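Local structure of yeast glycogen phosphorylase (1YGP) at residues Gly188-Tyr193 with Leu279-Pro284; Ser708-His713 with Leu735-Val740. The protein belongs to the carbohydrate phosphorylases of the GT-B clan, carries pyridoxal-5'-phosphate in a pocket and pairs with a second copy of itself in the assembly. One frame throughout, in Å; residues are numbered along the deposited sequence.

Contact 1 (Gly188-Tyr193 with Leu279-Pro284)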
# COMPACT_ATOMS: atom_id res chain seq x y z
N GLY A 188 1.25 17.61 8.18
CA GLY A 188 0.11 17.61 7.27
C GLY A 188 -0.56 16.24 7.20
O GLY A 188 -0.41 15.43 8.12
N LEU A 189 -1.29 15.94 6.12
CA LEU A 189 -1.99 14.66 6.00
C LEU A 189 -1.50 13.91 4.76
O LEU A 189 -1.08 14.52 3.79
CB LEU A 189 -3.46 14.91 5.89
CG LEU A 189 -4.13 15.49 7.12
CD1 LEU A 189 -5.40 16.25 6.77
CD2 LEU A 189 -4.37 14.34 8.06
N ARG A 190 -1.51 12.59 4.76
CA ARG A 190 -1.00 11.84 3.65
C ARG A 190 -2.25 11.40 2.91
O ARG A 190 -2.82 10.35 3.20
CB ARG A 190 -0.22 10.67 4.19
CG ARG A 190 0.72 10.11 3.16
CD ARG A 190 1.36 8.85 3.70
NE ARG A 190 0.46 7.73 3.52
CZ ARG A 190 0.80 6.67 2.78
NH1 ARG A 190 1.97 6.55 2.16
NH2 ARG A 190 -0.10 5.71 2.65
N TYR A 191 -2.73 12.20 1.97
CA TYR A 191 -3.92 11.85 1.22
C TYR A 191 -3.65 10.63 0.35
O TYR A 191 -2.66 10.66 -0.39
CB TYR A 191 -4.31 13.03 0.39
CG TYR A 191 -4.60 14.23 1.27
CD1 TYR A 191 -5.79 14.30 1.99
CD2 TYR A 191 -3.66 15.25 1.38
CE1 TYR A 191 -6.04 15.40 2.80
CE2 TYR A 191 -3.91 16.35 2.19
CZ TYR A 191 -5.09 16.42 2.90
OH TYR A 191 -5.35 17.50 3.72
N GLU A 192 -4.46 9.56 0.38
CA GLU A 192 -4.23 8.44 -0.53
C GLU A 192 -4.51 8.79 -1.97
O GLU A 192 -3.81 8.35 -2.89
CB GLU A 192 -5.12 7.23 -0.31
CG GLU A 192 -4.93 6.40 0.94
CD GLU A 192 -3.57 5.75 1.02
OE1 GLU A 192 -3.35 4.72 0.36
OE2 GLU A 192 -2.73 6.28 1.76
N TYR A 193 -5.56 9.55 -2.18
CA TYR A 193 -6.02 9.79 -3.52
C TYR A 193 -5.94 11.21 -4.03
O TYR A 193 -6.56 11.52 -5.04
CB TYR A 193 -7.46 9.27 -3.61
CG TYR A 193 -7.59 7.81 -3.22
CD1 TYR A 193 -7.10 6.82 -4.06
CD2 TYR A 193 -8.17 7.47 -2.01
CE1 TYR A 193 -7.19 5.47 -3.70
CE2 TYR A 193 -8.26 6.13 -1.64
CZ TYR A 193 -7.77 5.13 -2.48
OH TYR A 193 -7.90 3.80 -2.13
N LEU A 279 3.75 13.57 7.82
CA LEU A 279 2.39 13.50 7.35
C LEU A 279 1.72 12.37 8.13
O LEU A 279 2.41 11.44 8.55
CB LEU A 279 2.43 13.23 5.85
CG LEU A 279 3.39 14.08 5.02
CD1 LEU A 279 3.93 13.22 3.91
CD2 LEU A 279 2.70 15.31 4.49
N TRP A 280 0.42 12.44 8.37
CA TRP A 280 -0.27 11.43 9.14
C TRP A 280 -1.21 10.66 8.24
O TRP A 280 -1.85 11.25 7.36
CB TRP A 280 -1.11 12.06 10.25
CG TRP A 280 -0.31 12.90 11.23
CD1 TRP A 280 -0.28 14.28 11.20
CD2 TRP A 280 0.52 12.37 12.19
NE1 TRP A 280 0.58 14.62 12.12
CE2 TRP A 280 1.09 13.53 12.73
CE3 TRP A 280 0.87 11.10 12.65
CZ2 TRP A 280 2.04 13.41 13.75
CZ3 TRP A 280 1.82 11.00 13.67
CH2 TRP A 280 2.40 12.14 14.21
N GLN A 281 -1.34 9.36 8.46
CA GLN A 281 -2.31 8.48 7.80
C GLN A 281 -3.25 8.02 8.89
O GLN A 281 -2.74 7.71 9.97
CB GLN A 281 -1.60 7.30 7.23
CG GLN A 281 -2.49 6.14 6.81
CD GLN A 281 -1.65 5.09 6.15
OE1 GLN A 281 -1.59 5.07 4.93
NE2 GLN A 281 -0.94 4.21 6.85
N ALA A 282 -4.57 7.95 8.68
CA ALA A 282 -5.45 7.51 9.74
C ALA A 282 -5.62 6.01 9.69
O ALA A 282 -5.79 5.48 8.59
CB ALA A 282 -6.84 8.06 9.62
N ARG A 283 -5.57 5.29 10.80
CA ARG A 283 -5.73 3.84 10.83
C ARG A 283 -6.77 3.50 11.89
O ARG A 283 -6.98 4.32 12.79
CB ARG A 283 -4.42 3.17 11.13
CG ARG A 283 -3.49 3.23 9.91
CD ARG A 283 -2.28 2.35 10.18
NE ARG A 283 -1.18 2.57 9.25
CZ ARG A 283 0.08 2.17 9.52
NH1 ARG A 283 0.39 1.54 10.66
NH2 ARG A 283 1.07 2.45 8.68
N PRO A 284 -7.55 2.41 11.79
CA PRO A 284 -8.51 1.95 12.78
C PRO A 284 -7.83 1.40 14.02
O PRO A 284 -6.68 0.96 13.95
CB PRO A 284 -9.30 0.91 12.07
CG PRO A 284 -8.24 0.30 11.18
CD PRO A 284 -7.59 1.53 10.62
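The W280 indole meets G188 through its CD1 corner: G188 O approaches obliquely and comes to 3.3 Å from W280 CD1. Elsewhere on the indole, NE1 is bonded to the hydroxyl of S339, while A259 and A261 pack against the side chain. One face of the Y191 ring carries L189 CB, 3.7 Å above the plane and offset toward the rim. The R190 guanidinium is another flat group. The Q281 side chain runs beside that of R190, pointing the same way, yet the amide plane stands almost square to the guanidinium, at 89°. R190 NH2 makes a salt bridge of 2.8 Å with E192 OE2, although the hydrogen bond within it is weak, bent to 116°. CG opposite the backbone N (chi1 -161°) and a bend at chi3 carry the guanidinium to E192. E220 takes R190 NH1 in another salt bridge, and Y262 adds a cation-pi contact.

The backbones form a short parallel ladder of two bridges joining strands 184-189 and 274-284, neighbours in the mixed sheet of the N-terminal half. G188 pairs with L279, their CA atoms 4.7 Å apart, and L189 with W280. W280 N donates to G188 O at 3.1 Å, and R190 N donates to W280 O at 2.9 Å. L189 and W280 share one sheet face, packing on F334 and A338 of helix 322-350. L279 points to the other face, where its CB lies 4.0 Å from CB of R190, the first residue beyond the strand.

Contact 2 (Ser708-His713 with Leu735-Val740)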
# COMPACT_ATOMS: atom_id res chain seq x y z
N SER A 708 6.59 30.68 -21.43
CA SER A 708 5.61 31.73 -21.57
C SER A 708 6.18 32.99 -22.18
O SER A 708 7.23 33.47 -21.75
CB SER A 708 5.05 32.04 -20.22
OG SER A 708 3.84 32.80 -20.31
N ASP A 709 5.47 33.50 -23.19
CA ASP A 709 5.79 34.82 -23.70
C ASP A 709 4.98 35.84 -22.89
O ASP A 709 5.49 36.88 -22.45
CB ASP A 709 5.44 34.90 -25.17
CG ASP A 709 6.41 34.20 -26.11
OD1 ASP A 709 7.57 33.99 -25.76
OD2 ASP A 709 6.01 33.90 -27.23
N LEU A 710 3.70 35.56 -22.64
CA LEU A 710 2.82 36.46 -21.91
C LEU A 710 1.94 35.55 -21.04
O LEU A 710 1.58 34.42 -21.45
CB LEU A 710 2.04 37.24 -22.96
CG LEU A 710 1.24 38.57 -22.80
CD1 LEU A 710 -0.22 38.23 -22.71
CD2 LEU A 710 1.79 39.42 -21.67
N SER A 711 1.60 36.00 -19.84
CA SER A 711 0.75 35.23 -18.94
C SER A 711 -0.37 36.11 -18.42
O SER A 711 -0.14 37.28 -18.06
CB SER A 711 1.57 34.70 -17.78
OG SER A 711 2.23 35.66 -16.94
N GLU A 712 -1.58 35.61 -18.37
CA GLU A 712 -2.72 36.44 -18.04
C GLU A 712 -2.96 36.49 -16.54
O GLU A 712 -2.99 35.46 -15.86
CB GLU A 712 -3.93 35.88 -18.74
CG GLU A 712 -3.72 35.84 -20.24
CD GLU A 712 -4.48 36.90 -21.01
OE1 GLU A 712 -5.36 37.56 -20.44
OE2 GLU A 712 -4.21 37.06 -22.20
N HIS A 713 -3.13 37.66 -15.93
CA HIS A 713 -3.40 37.72 -14.50
C HIS A 713 -4.50 38.76 -14.35
O HIS A 713 -4.33 39.82 -13.76
CB HIS A 713 -2.10 38.09 -13.79
CG HIS A 713 -1.12 36.92 -13.80
ND1 HIS A 713 -1.18 35.71 -13.22
CD2 HIS A 713 0.04 36.94 -14.53
CE1 HIS A 713 -0.12 35.02 -13.58
NE2 HIS A 713 0.61 35.78 -14.37
N LEU A 735 6.08 38.12 -19.68
CA LEU A 735 5.47 39.40 -19.35
C LEU A 735 4.04 39.20 -18.86
O LEU A 735 3.42 38.18 -19.17
CB LEU A 735 5.55 40.30 -20.58
CG LEU A 735 6.94 40.66 -21.18
CD1 LEU A 735 6.77 41.91 -22.02
CD2 LEU A 735 7.99 41.02 -20.13
N ILE A 736 3.47 40.09 -18.06
CA ILE A 736 2.16 39.95 -17.42
C ILE A 736 1.21 40.90 -18.15
O ILE A 736 1.62 42.04 -18.44
CB ILE A 736 2.17 40.42 -15.92
CG1 ILE A 736 3.27 39.74 -15.11
CG2 ILE A 736 0.80 40.20 -15.31
CD1 ILE A 736 3.30 38.21 -14.98
N ILE A 737 -0.01 40.44 -18.47
CA ILE A 737 -1.09 41.34 -18.83
C ILE A 737 -1.99 41.14 -17.61
O ILE A 737 -2.40 40.01 -17.32
CB ILE A 737 -1.84 40.97 -20.18
CG1 ILE A 737 -3.02 41.95 -20.32
CG2 ILE A 737 -2.32 39.53 -20.23
CD1 ILE A 737 -3.67 41.97 -21.72
N GLY A 738 -2.29 42.15 -16.82
CA GLY A 738 -3.06 41.91 -15.62
C GLY A 738 -3.81 43.11 -15.12
O GLY A 738 -3.67 44.24 -15.62
N THR A 739 -4.65 42.80 -14.15
CA THR A 739 -5.45 43.79 -13.48
C THR A 739 -4.61 44.35 -12.34
O THR A 739 -3.68 43.70 -11.86
CB THR A 739 -6.67 43.17 -12.92
OG1 THR A 739 -7.06 42.10 -13.74
CG2 THR A 739 -7.79 44.18 -12.91
N VAL A 740 -4.91 45.56 -11.87
CA VAL A 740 -4.10 46.17 -10.83
C VAL A 740 -4.67 45.75 -9.48
O VAL A 740 -5.48 46.38 -8.80
CB VAL A 740 -4.08 47.72 -11.11
CG1 VAL A 740 -5.46 48.27 -11.44
CG2 VAL A 740 -3.44 48.40 -9.90
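H713 O accepts T739 N at 3.0 Å and also takes a weak hydrogen bond from N744 ND2. The neighbouring bonds continue the ladder of two parallel strands, 710-713 and 735-739, whose axes approach to 4.7 Å at 27°. H713 N donates to I737 O at 2.8 Å, S711 N to L735 O at 2.9 Å, and I737 N to S711 O. This is a beta-alpha-beta unit, with helix 724-730 as the connection.

The side chains alternate across the sheet. On the face of L710, E712 and I737, L710 CD1 lies 3.5 Å from I737 CG2, the two chains crossing at a slant, while E712 runs beside I737 and sends OE1 to the hydroxyl of Y827. On the other face I736 CG2 sits at the edge of the H713 imidazole, near its plane and 3.4 Å from H713 CD2. S711 OG, set between its own N and carbonyl carbon (chi1 60°), is 3.0 Å from H713 NE2 in a hydrogen bond that either could donate.

K607, a residue of the pyridoxal-5'-phosphate pocket, bonds H713 ND1, so partners at both ring nitrogens should fix the imidazole's rotation and tie this strand pair to the pocket.

Contacts 1 and 2 lie on opposite sides of the chain's centre, with their own centres 37 Å apart and nearest atoms about 25 Å apart, so neither touches the other. Each joins adjacent parallel strands in a different sheet, contact 1 in a mixed sheet and contact 2 in an all-parallel one; two separate sheets are consistent with the two Rossmann-like domains of the GT-B fold. In contact 2 the H713 side chain lies about 6 Å from pyridoxal-5'-phosphate. Contact 1 borders the second subunit, where Y193 packs on E287 and R283 on N214 of that chain, whereas no other chain touches 708-713 or 735-740.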